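Local coordinates for pyridoxamine 5'-phosphate oxidase-related, FMN-binding protein (Paracoccus denitrificans, PDB 6VNA), which probably acts as a noncanonical heme oxygenase that degrades c-type heme, within the FMN-binding, pyridoxamine 5'-phosphate oxidase-related family, at residues L57-G60 against L61-H64. Numbering follows the deposited sequence.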
ATOM      1  N   LEU A  57      -4.401   8.922  -9.242  1.00 46.51           N
ATOM      2  CA  LEU A  57      -4.906   8.833 -10.635  1.00 47.62           C
ATOM      3  C   LEU A  57      -5.135   7.344 -10.937  1.00 52.40           C
ATOM      4  O   LEU A  57      -4.140   6.591 -11.043  1.00 47.82           O
ATOM      5  CB  LEU A  57      -3.878   9.491 -11.558  1.00 48.95           C
ATOM      6  CG  LEU A  57      -4.199   9.499 -13.054  1.00 56.00           C
ATOM      7  CD1 LEU A  57      -5.506  10.202 -13.341  1.00 56.27           C
ATOM      8  CD2 LEU A  57      -3.079  10.164 -13.843  1.00 62.55           C
ATOM      9  N   LEU A  58      -6.401   6.920 -11.017  1.00 55.48           N
ATOM     10  CA  LEU A  58      -6.783   5.492 -11.177  1.00 54.50           C
ATOM     11  C   LEU A  58      -7.486   5.303 -12.516  1.00 54.20           C
ATOM     12  O   LEU A  58      -8.185   6.227 -12.939  1.00 58.86           O
ATOM     13  CB  LEU A  58      -7.699   5.079 -10.022  1.00 54.64           C
ATOM     14  CG  LEU A  58      -7.174   5.360  -8.614  1.00 54.86           C
ATOM     15  CD1 LEU A  58      -8.104   4.794  -7.567  1.00 59.04           C
ATOM     16  CD2 LEU A  58      -5.786   4.795  -8.410  1.00 55.49           C
ATOM     17  N   ALA A  59      -7.263   4.149 -13.152  1.00 64.13           N
ATOM     18  CA  ALA A  59      -8.103   3.583 -14.236  1.00 63.82           C
ATOM     19  C   ALA A  59      -9.500   3.340 -13.653  1.00 70.66           C
ATOM     20  O   ALA A  59      -9.628   2.541 -12.699  1.00 66.85           O
ATOM     21  CB  ALA A  59      -7.490   2.319 -14.776  1.00 57.18           C
ATOM     22  N   GLY A  60     -10.504   4.037 -14.186  1.00 72.00           N
ATOM     23  CA  GLY A  60     -11.863   4.133 -13.617  1.00 70.11           C
ATOM     24  C   GLY A  60     -12.551   2.794 -13.377  1.00 64.05           C
ATOM     25  O   GLY A  60     -13.470   2.794 -12.552  1.00 62.50           O
ATOM     26  N   LEU A  61     -12.161   1.705 -14.056  1.00 57.79           N
ATOM     27  CA  LEU A  61     -12.854   0.383 -13.960  1.00 55.72           C
ATOM     28  C   LEU A  61     -11.920  -0.735 -13.485  1.00 52.76           C
ATOM     29  O   LEU A  61     -12.380  -1.873 -13.418  1.00 57.51           O
ATOM     30  CB  LEU A  61     -13.453   0.050 -15.326  1.00 57.27           C
ATOM     31  CG  LEU A  61     -14.700   0.844 -15.681  1.00 56.39           C
ATOM     32  CD1 LEU A  61     -15.303   0.311 -16.957  1.00 62.54           C
ATOM     33  CD2 LEU A  61     -15.724   0.798 -14.559  1.00 55.70           C
ATOM     34  N   ALA A  62     -10.680  -0.414 -13.119  1.00 53.72           N
ATOM     35  CA  ALA A  62      -9.743  -1.316 -12.416  1.00 56.54           C
ATOM     36  C   ALA A  62     -10.306  -1.704 -11.042  1.00 51.68           C
ATOM     37  O   ALA A  62     -11.075  -0.915 -10.464  1.00 53.63           O
ATOM     38  CB  ALA A  62      -8.392  -0.644 -12.265  1.00 59.49           C
ATOM     39  N   ALA A  63      -9.853  -2.852 -10.533  1.00 45.68           N
ATOM     40  CA  ALA A  63     -10.197  -3.461  -9.233  1.00 48.13           C
ATOM     41  C   ALA A  63     -10.234  -2.436  -8.095  1.00 46.50           C
ATOM     42  O   ALA A  63     -11.194  -2.471  -7.319  1.00 52.80           O
ATOM     43  CB  ALA A  63      -9.223  -4.565  -8.923  1.00 48.17           C
ATOM     44  N   HIS A  64      -9.212  -1.601  -7.957  1.00 45.62           N
ATOM     45  CA  HIS A  64      -9.065  -0.645  -6.827  1.00 49.71           C
ATOM     46  C   HIS A  64     -10.047   0.519  -7.012  1.00 44.47           C
ATOM     47  O   HIS A  64     -10.536   1.038  -5.999  1.00 47.33           O
ATOM     48  CB  HIS A  64      -7.591  -0.193  -6.622  1.00 52.60           C
ATOM     49  CG  HIS A  64      -6.870   0.294  -7.835  1.00 52.56           C
ATOM     50  ND1 HIS A  64      -5.684  -0.264  -8.258  1.00 60.93           N
ATOM     51  CD2 HIS A  64      -7.143   1.291  -8.706  1.00 60.25           C
ATOM     52  CE1 HIS A  64      -5.277   0.341  -9.357  1.00 58.90           C
ATOM     53  NE2 HIS A  64      -6.152   1.303  -9.652  1.00 56.65           N
TER
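The isobutyl group of Leu58 crosses obliquely to the imidazole of His64 and meets His64 CD2 and NE2. Leu58 CD2 comes to 3.7 Å from His64 NE2, while Leu58 CD1 lies 3.8 Å from His64 CD2, so both methyls of the fork touch the same part of the ring. His64 places CG between its backbone N and carbonyl carbon (chi1 50°), which turns the imidazole back to the strand; its ND1 makes a weak hydrogen bond to Thr42 OG1 of strand 39-48, whose Ile44 also touches the His64 side chain. With an alanine at Leu58, the imidazole would probably lose both methyl contacts and be less firmly held on that side. Strand 54-59 of the antiparallel sheet here passes into helix 63-70 through a type I beta turn, Ala59 to Ala62, with Ala62 as the N-cap residue. Ala62 N closes the turn on Ala59 O at 3.2 Å, with an N-H...O angle of 151°; the donor stands above the carbonyl plane. Beside this bond the methyls Ala59 CB and Ala62 CB pack 4.0 Å apart. The Leu61 side chain is directed outward at the exposed corner, and Leu61 O accepts a hydrogen bond from Arg66 NE in the first turn of helix 63-70.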